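Local coordinates for D-mandelate dehydrogenase (Rhodotorula graminis, PDB 2W2K), which probably catalyses the NAD(P)-dependent interconversion of 2-keto acids and D-2-hydroxy acids such as D-mandelate, at residues D119-L124 against V253-G258; G167-G172 against D222-S227; D281-E286 against V299-H304. One frame throughout, in Å; residues are numbered along the deposited sequence.

Contact 1. Residues D119-L124 against V253-G258; sequences DLALYL and VNTARG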
loop_
_atom_site.group_PDB
_atom_site.type_symbol
_atom_site.label_atom_id
_atom_site.label_comp_id
_atom_site.label_asym_id
_atom_site.label_seq_id
_atom_site.Cartn_x
_atom_site.Cartn_y
_atom_site.Cartn_z
ATOM N N ASP B 119 6.483 4.784 4.320
ATOM C CA ASP B 119 5.711 3.566 3.956
ATOM C C ASP B 119 4.193 3.794 4.089
ATOM O O ASP B 119 3.410 3.330 3.235
ATOM C CB ASP B 119 6.105 2.381 4.862
ATOM C CG ASP B 119 7.411 1.685 4.436
ATOM O OD1 ASP B 119 7.952 1.999 3.344
ATOM O OD2 ASP B 119 7.898 0.810 5.213
ATOM N N LEU B 120 3.759 4.469 5.170
ATOM C CA LEU B 120 2.304 4.736 5.383
ATOM C C LEU B 120 1.775 5.713 4.320
ATOM O O LEU B 120 0.650 5.544 3.823
ATOM C CB LEU B 120 1.998 5.238 6.830
ATOM C CG LEU B 120 0.545 5.239 7.396
ATOM C CD1 LEU B 120 -0.277 6.470 6.978
ATOM C CD2 LEU B 120 -0.261 3.932 7.116
ATOM N N ALA B 121 2.582 6.706 3.930
ATOM C CA ALA B 121 2.189 7.576 2.797
ATOM C C ALA B 121 2.038 6.799 1.468
ATOM O O ALA B 121 1.093 7.048 0.698
ATOM C CB ALA B 121 3.183 8.762 2.645
ATOM N N LEU B 122 2.946 5.842 1.223
ATOM C CA LEU B 122 2.866 4.970 0.031
ATOM C C LEU B 122 1.576 4.122 0.031
ATOM O O LEU B 122 0.938 3.956 -1.025
ATOM C CB LEU B 122 4.114 4.061 -0.130
ATOM C CG LEU B 122 4.324 3.501 -1.569
ATOM C CD1 LEU B 122 4.859 4.598 -2.521
ATOM C CD2 LEU B 122 5.274 2.293 -1.541
ATOM N N TYR B 123 1.192 3.600 1.206
ATOM C CA TYR B 123 -0.102 2.907 1.388
ATOM C C TYR B 123 -1.313 3.794 0.988
ATOM O O TYR B 123 -2.220 3.346 0.248
ATOM C CB TYR B 123 -0.227 2.418 2.857
ATOM C CG TYR B 123 -1.614 1.938 3.290
ATOM C CD1 TYR B 123 -1.989 0.595 3.144
ATOM C CD2 TYR B 123 -2.537 2.821 3.883
ATOM C CE1 TYR B 123 -3.263 0.143 3.563
ATOM C CE2 TYR B 123 -3.830 2.377 4.286
ATOM C CZ TYR B 123 -4.175 1.045 4.127
ATOM O OH TYR B 123 -5.432 0.592 4.545
ATOM N N LEU B 124 -1.337 5.038 1.475
ATOM C CA LEU B 124 -2.437 5.975 1.122
ATOM C C LEU B 124 -2.451 6.314 -0.393
ATOM O O LEU B 124 -3.534 6.430 -0.993
ATOM C CB LEU B 124 -2.348 7.257 1.949
ATOM C CG LEU B 124 -2.440 7.153 3.496
ATOM C CD1 LEU B 124 -2.205 8.528 4.107
ATOM C CD2 LEU B 124 -3.828 6.571 3.909
ATOM N N VAL B 253 -3.098 13.180 -0.529
ATOM C CA VAL B 253 -2.816 12.475 0.758
ATOM C C VAL B 253 -2.067 13.395 1.757
ATOM O O VAL B 253 -1.291 14.281 1.343
ATOM C CB VAL B 253 -2.041 11.111 0.572
ATOM C CG1 VAL B 253 -2.744 10.193 -0.476
ATOM C CG2 VAL B 253 -0.593 11.324 0.228
ATOM N N ASN B 254 -2.295 13.185 3.058
ATOM C CA ASN B 254 -1.628 13.988 4.112
ATOM C C ASN B 254 -1.078 13.091 5.230
ATOM O O ASN B 254 -1.859 12.338 5.860
ATOM C CB ASN B 254 -2.600 15.059 4.683
ATOM C CG ASN B 254 -1.915 16.080 5.616
ATOM O OD1 ASN B 254 -0.676 16.164 5.703
ATOM N ND2 ASN B 254 -2.734 16.894 6.290
ATOM N N THR B 255 0.244 13.167 5.465
ATOM C CA THR B 255 0.886 12.488 6.605
ATOM C C THR B 255 1.608 13.467 7.549
ATOM O O THR B 255 2.320 13.033 8.467
ATOM C CB THR B 255 1.868 11.370 6.158
ATOM O OG1 THR B 255 2.917 11.934 5.333
ATOM C CG2 THR B 255 1.110 10.270 5.368
ATOM N N ALA B 256 1.394 14.772 7.333
ATOM C CA ALA B 256 2.073 15.832 8.099
ATOM C C ALA B 256 1.373 16.159 9.437
ATOM O O ALA B 256 1.509 15.402 10.405
ATOM C CB ALA B 256 2.276 17.081 7.196
ATOM N N ARG B 257 0.637 17.272 9.511
ATOM C CA ARG B 257 -0.295 17.502 10.627
ATOM C C ARG B 257 -1.692 17.869 10.082
ATOM O O ARG B 257 -1.822 18.402 8.968
ATOM C CB ARG B 257 0.235 18.589 11.591
ATOM C CG ARG B 257 1.446 18.166 12.458
ATOM C CD ARG B 257 1.083 17.119 13.541
ATOM N NE ARG B 257 2.245 16.292 13.872
ATOM C CZ ARG B 257 3.134 16.567 14.824
ATOM N NH1 ARG B 257 3.010 17.658 15.575
ATOM N NH2 ARG B 257 4.157 15.743 15.025
ATOM N N GLY B 258 -2.734 17.575 10.858
ATOM C CA GLY B 258 -4.132 17.766 10.404
ATOM C C GLY B 258 -4.480 19.167 9.867
ATOM O O GLY B 258 -5.028 19.275 8.763
#
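T255 turns its methyl, not its hydroxyl, to the helix: CG2 lies 3.7 Å from CB of A121 and 4.0 Å from CD1 of L124, with CD1 of L120 a looser neighbour. The first torsion decides this. At chi1 60° OG1 sits between the backbone N and the carbonyl carbon, while CG2 swings beside the N and onto the helical surface. L124 and T255 pass in opposite directions; L124 also meets V253, its CB lying 3.8 Å from CG1 of the valine.

Behind this layer, N254 points away from the helix and braces the turn. OD1 accepts from A256 N at 3.0 Å, an Asx turn, with the donor above the carbonyl plane, and ND2 binds R257 O at 3.2 Å. Farther out, R257 bonds to G90 O, and I178 of helix 173-185 packs on A121.

Helix 114-130 meets the end of strand 250-254 and the loop after it mainly through alkyl groups. This apolar face probably seats the strand end by packing, while the bonds of N254 hold the turn that carries T255 and A256, two residues of the NAD(+) site.

Contact 2. Residues G167-G172 against D222-S227; sequences GAVGLG and DCVSVS
The carbonyl oxygen of G167 accepts S225 N at 2.9 Å, and beside that bond lies a weaker CA-H contact, with V224 CA 3.4 Å from G167 O. Strands 165-169 and 223-226 run parallel here, side by side in the sheet of the Rossmann-type nucleotide-binding domain. Between them the chain crosses from one half of the sheet to the other. Around that bond the ladder continues with G167 N to C223 O, V169 N to S225 O at 3.0 Å and S227 N to V169 O at 3.1 Å. All four are nearly straight, and the segment axes differ by 22°.

On one face, V169 and V224 are diagonal neighbours whose side chains lie slantwise to each other. V224 has CG1 anti to its backbone N (chi1 170°), which lays this methyl 3.9 Å from CG2 of V169 and alongside the G167 carbonyl. The other face carries A168 and S225. S225 OG is bonded to Q175 OE1, and NE2 of the same glutamine holds G170 O, so one side chain of helix 173-185 links the middle of strand 223-226 to the loop after strand 165-169.

Beyond V169 the strand opens into the glycine-rich loop, G170-L171-G172, matching the start of a GxGxxG dinucleotide motif. G170 has a positive phi of 93° and passes close to S227 O, a conformation that calls for glycine. D194, which binds NAD(+) in this protein, takes L171 N. Where the strands part, a water spans them, donating to S227 O at 2.7 Å and accepting from G172 N at 3.2 Å.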
loop_
_atom_site.group_PDB
_atom_site.type_symbol
_atom_site.label_atom_id
_atom_site.label_comp_id
_atom_site.label_asym_id
_atom_site.label_seq_id
_atom_site.Cartn_x
_atom_site.Cartn_y
_atom_site.Cartn_z
ATOM N N GLY B 167 2.877 15.123 -7.062
ATOM C CA GLY B 167 3.269 16.502 -6.692
ATOM C C GLY B 167 3.613 16.632 -5.212
ATOM O O GLY B 167 2.714 16.572 -4.336
ATOM N N ALA B 168 4.904 16.809 -4.923
ATOM C CA ALA B 168 5.385 16.896 -3.545
ATOM C C ALA B 168 5.306 18.334 -3.040
ATOM O O ALA B 168 5.908 19.240 -3.635
ATOM C CB ALA B 168 6.810 16.400 -3.453
ATOM N N VAL B 169 4.571 18.532 -1.945
ATOM C CA VAL B 169 4.559 19.805 -1.212
ATOM C C VAL B 169 5.532 19.600 -0.043
ATOM O O VAL B 169 5.196 18.910 0.946
ATOM C CB VAL B 169 3.130 20.148 -0.699
ATOM C CG1 VAL B 169 3.145 21.422 0.255
ATOM C CG2 VAL B 169 2.194 20.371 -1.886
ATOM N N GLY B 170 6.740 20.164 -0.186
ATOM C CA GLY B 170 7.866 19.866 0.713
ATOM C C GLY B 170 8.729 18.739 0.156
ATOM O O GLY B 170 8.190 17.782 -0.387
ATOM N N LEU B 171 10.060 18.859 0.253
ATOM C CA LEU B 171 10.966 17.762 -0.185
ATOM C C LEU B 171 12.097 17.515 0.841
ATOM O O LEU B 171 13.284 17.405 0.498
ATOM C CB LEU B 171 11.501 17.963 -1.627
ATOM C CG LEU B 171 12.228 16.774 -2.313
ATOM C CD1 LEU B 171 11.327 15.495 -2.350
ATOM C CD2 LEU B 171 12.768 17.090 -3.727
ATOM N N GLY B 172 11.683 17.410 2.108
ATOM C CA GLY B 172 12.548 17.058 3.230
ATOM C C GLY B 172 12.797 15.558 3.354
ATOM O O GLY B 172 12.482 14.791 2.424
ATOM N N ASP B 222 -1.230 14.565 -10.544
ATOM C CA ASP B 222 -2.300 13.554 -10.511
ATOM C C ASP B 222 -2.618 13.131 -9.065
ATOM O O ASP B 222 -3.789 12.874 -8.719
ATOM C CB ASP B 222 -1.930 12.339 -11.381
ATOM C CG ASP B 222 -1.808 12.702 -12.878
ATOM O OD1 ASP B 222 -2.832 13.119 -13.472
ATOM O OD2 ASP B 222 -0.700 12.563 -13.441
ATOM N N CYS B 223 -1.580 13.080 -8.223
ATOM C CA CYS B 223 -1.758 12.931 -6.764
ATOM C C CYS B 223 -0.792 13.883 -6.030
ATOM O O CYS B 223 0.422 13.862 -6.292
ATOM C CB CYS B 223 -1.480 11.476 -6.336
ATOM S SG CYS B 223 -1.843 11.086 -4.556
ATOM N N VAL B 224 -1.321 14.689 -5.108
ATOM C CA VAL B 224 -0.486 15.565 -4.243
ATOM C C VAL B 224 -0.094 14.843 -2.927
ATOM O O VAL B 224 -0.950 14.182 -2.315
ATOM C CB VAL B 224 -1.212 16.917 -3.952
ATOM C CG1 VAL B 224 -0.490 17.748 -2.863
ATOM C CG2 VAL B 224 -1.353 17.761 -5.244
ATOM N N SER B 225 1.181 14.960 -2.506
ATOM C CA SER B 225 1.633 14.427 -1.195
ATOM C C SER B 225 2.078 15.572 -0.286
ATOM O O SER B 225 3.067 16.272 -0.596
ATOM C CB SER B 225 2.783 13.407 -1.344
ATOM O OG SER B 225 3.314 12.992 -0.077
ATOM N N VAL B 226 1.349 15.766 0.820
ATOM C CA VAL B 226 1.668 16.840 1.817
ATOM C C VAL B 226 2.647 16.330 2.894
ATOM O O VAL B 226 2.303 15.442 3.682
ATOM C CB VAL B 226 0.359 17.437 2.475
ATOM C CG1 VAL B 226 0.686 18.608 3.453
ATOM C CG2 VAL B 226 -0.666 17.906 1.385
ATOM N N SER B 227 3.849 16.924 2.955
ATOM C CA SER B 227 4.873 16.584 3.977
ATOM C C SER B 227 5.758 17.812 4.284
ATOM O O SER B 227 6.840 17.975 3.695
ATOM C CB SER B 227 5.736 15.387 3.517
ATOM O OG SER B 227 6.606 14.933 4.565
HETATM O O HOH W 1 9.411 18.706 3.904
#

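Contact 3. Residues D281-E286 against V299-H304; sequences DVHEFE and VTLTTH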
loop_
_atom_site.group_PDB
_atom_site.type_symbol
_atom_site.label_atom_id
_atom_site.label_comp_id
_atom_site.label_asym_id
_atom_site.label_seq_id
_atom_site.Cartn_x
_atom_site.Cartn_y
_atom_site.Cartn_z
ATOM N N ASP B 281 -4.097 10.481 7.208
ATOM C CA ASP B 281 -3.617 9.863 8.470
ATOM C C ASP B 281 -3.758 10.855 9.650
ATOM O O ASP B 281 -3.747 10.454 10.814
ATOM C CB ASP B 281 -2.139 9.438 8.348
ATOM C CG ASP B 281 -1.634 8.649 9.564
ATOM O OD1 ASP B 281 -2.272 7.631 9.947
ATOM O OD2 ASP B 281 -0.558 9.016 10.106
ATOM N N VAL B 282 -3.867 12.145 9.332
ATOM C CA VAL B 282 -3.876 13.232 10.328
ATOM C C VAL B 282 -5.100 14.149 10.080
ATOM O O VAL B 282 -5.514 14.342 8.922
ATOM C CB VAL B 282 -2.521 14.029 10.344
ATOM C CG1 VAL B 282 -1.360 13.133 10.823
ATOM C CG2 VAL B 282 -2.180 14.635 8.931
ATOM N N HIS B 283 -5.688 14.699 11.152
ATOM C CA HIS B 283 -7.073 15.239 11.078
ATOM C C HIS B 283 -7.141 16.618 11.708
ATOM O O HIS B 283 -6.483 16.833 12.730
ATOM C CB HIS B 283 -8.024 14.230 11.765
ATOM C CG HIS B 283 -7.999 12.869 11.118
ATOM N ND1 HIS B 283 -7.122 11.867 11.491
ATOM C CD2 HIS B 283 -8.698 12.381 10.065
ATOM C CE1 HIS B 283 -7.296 10.816 10.703
ATOM N NE2 HIS B 283 -8.244 11.105 9.827
ATOM N N GLU B 284 -7.860 17.566 11.092
ATOM C CA GLU B 284 -7.827 18.977 11.599
ATOM C C GLU B 284 -8.220 19.090 13.094
ATOM O O GLU B 284 -7.567 19.828 13.850
ATOM C CB GLU B 284 -8.660 19.959 10.736
ATOM C CG GLU B 284 -8.515 21.440 11.235
ATOM C CD GLU B 284 -9.126 22.497 10.301
ATOM O OE1 GLU B 284 -9.682 22.142 9.231
ATOM O OE2 GLU B 284 -9.057 23.705 10.661
ATOM N N PHE B 285 -9.270 18.360 13.487
ATOM C CA PHE B 285 -9.798 18.350 14.885
ATOM C C PHE B 285 -9.522 17.050 15.651
ATOM O O PHE B 285 -10.265 16.667 16.588
ATOM C CB PHE B 285 -11.291 18.767 14.900
ATOM C CG PHE B 285 -11.548 20.047 14.117
ATOM C CD1 PHE B 285 -11.215 21.291 14.660
ATOM C CD2 PHE B 285 -12.052 20.001 12.821
ATOM C CE1 PHE B 285 -11.409 22.481 13.911
ATOM C CE2 PHE B 285 -12.255 21.188 12.076
ATOM C CZ PHE B 285 -11.938 22.409 12.624
ATOM N N GLU B 286 -8.412 16.403 15.284
ATOM C CA GLU B 286 -7.904 15.196 15.961
ATOM C C GLU B 286 -8.000 15.321 17.502
ATOM O O GLU B 286 -7.561 16.322 18.064
ATOM C CB GLU B 286 -6.449 14.953 15.522
ATOM C CG GLU B 286 -5.987 13.509 15.583
ATOM C CD GLU B 286 -4.610 13.315 14.943
ATOM O OE1 GLU B 286 -4.420 13.637 13.739
ATOM O OE2 GLU B 286 -3.720 12.834 15.657
ATOM N N VAL B 299 -12.948 8.237 0.666
ATOM C CA VAL B 299 -11.975 8.879 1.577
ATOM C C VAL B 299 -11.346 7.818 2.512
ATOM O O VAL B 299 -12.055 7.171 3.297
ATOM C CB VAL B 299 -12.600 10.050 2.412
ATOM C CG1 VAL B 299 -11.523 10.784 3.252
ATOM C CG2 VAL B 299 -13.321 11.061 1.515
ATOM N N THR B 300 -10.032 7.635 2.404
ATOM C CA THR B 300 -9.265 6.703 3.242
ATOM C C THR B 300 -8.859 7.436 4.537
ATOM O O THR B 300 -8.253 8.524 4.494
ATOM C CB THR B 300 -7.981 6.148 2.494
ATOM O OG1 THR B 300 -8.337 5.521 1.245
ATOM C CG2 THR B 300 -7.188 5.163 3.383
ATOM N N LEU B 301 -9.219 6.852 5.684
ATOM C CA LEU B 301 -8.995 7.484 7.002
ATOM C C LEU B 301 -8.304 6.534 8.002
ATOM O O LEU B 301 -8.804 5.437 8.266
ATOM C CB LEU B 301 -10.333 7.999 7.592
ATOM C CG LEU B 301 -11.119 9.007 6.715
ATOM C CD1 LEU B 301 -12.636 8.974 6.981
ATOM C CD2 LEU B 301 -10.541 10.406 6.837
ATOM N N THR B 302 -7.157 6.948 8.548
ATOM C CA THR B 302 -6.402 6.135 9.551
ATOM C C THR B 302 -6.172 6.910 10.891
ATOM O O THR B 302 -6.245 8.152 10.923
ATOM C CB THR B 302 -5.073 5.540 8.953
ATOM O OG1 THR B 302 -4.289 6.580 8.323
ATOM C CG2 THR B 302 -5.385 4.464 7.900
ATOM N N THR B 303 -5.923 6.188 11.991
ATOM C CA THR B 303 -5.754 6.788 13.335
ATOM C C THR B 303 -4.323 7.324 13.670
ATOM O O THR B 303 -3.726 6.921 14.691
ATOM C CB THR B 303 -6.223 5.796 14.485
ATOM O OG1 THR B 303 -5.392 4.621 14.490
ATOM C CG2 THR B 303 -7.684 5.377 14.293
ATOM N N HIS B 304 -3.797 8.242 12.841
ATOM C CA HIS B 304 -2.438 8.828 13.039
ATOM C C HIS B 304 -1.377 7.729 13.311
ATOM O O HIS B 304 -0.593 7.802 14.283
ATOM C CB HIS B 304 -2.458 9.928 14.137
ATOM C CG HIS B 304 -1.359 10.956 14.025
ATOM N ND1 HIS B 304 -0.155 10.724 13.387
ATOM C CD2 HIS B 304 -1.281 12.219 14.514
ATOM C CE1 HIS B 304 0.604 11.809 13.462
ATOM N NE2 HIS B 304 -0.053 12.726 14.152
#
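D281 and T302 meet at about a right angle, and T302 OG1 donates to D281 OD1 over 2.8 Å, on the lone pair facing away from the other carboxylate oxygen. With CG anti to its backbone N (chi1 -173°), D281 carries its carboxylate across to the segment that follows strand 299-301. I305 N also donates to OD1, and G306 N to OD2, so three bonds hold the carboxylate and fix its rotation. The backbone joins in: H304 N makes a weak bond to D281 O, bent to 121°, and H304 CA also lies 3.1 Å from D281 O, a bent CA-H...O contact. This is the tight part of the contact, and D281 and T302 are buried in it. H283, buried as well, turns a ring edge to L301, with H283 NE2 3.8 Å from L301 CD2.

V282 extends the packing through a CH-pi contact. Its CG1 stands 3.5 Å from the centroid of the H304 ring, only 9° off the normal, and so covers the middle of one face.

The loose side is confined to E286 and the outer side of H304, both partly exposed. The E286 carboxylate stands at the edge of the H304 ring, roughly perpendicular to it, but their close approach in the model is doubtful. More secure is E286 OE1, which accepts H283 N at 3.1 Å and so steadies the type I turn from H283 to E286. An aromatic side chain of a neighbouring subunit lies against E286.

D281 is an NAD(+)-binding residue, as is G307 just downstream. Two loops thus meet beyond adjacent parallel strands, as in Rossmann-type domains, where the cofactor site lies at the C-terminal ends of the strands.

How the contacts relate
From the N terminus, helix 114-130 comes first, and contact 1 closes a long loop when the end of strand 250-254 and T255 pack against it. Contact 2 lies wholly within that span: strand 165-169 pairs with 223-226 after the chain has built strands 189-193 and 209-210 on the far side of 165-169. Contact 3 follows in series, a short loop joining the ends of neighbouring strands 275-280 and 299-301. Strand 250-254 binds the pieces together, with V253 bonded probably to V224 and V226 on one side and N254 O to D281 N on the other. Contacts 2 and 3, about 17 Å apart between centres, do not touch and are joined through this strand, which lies between them.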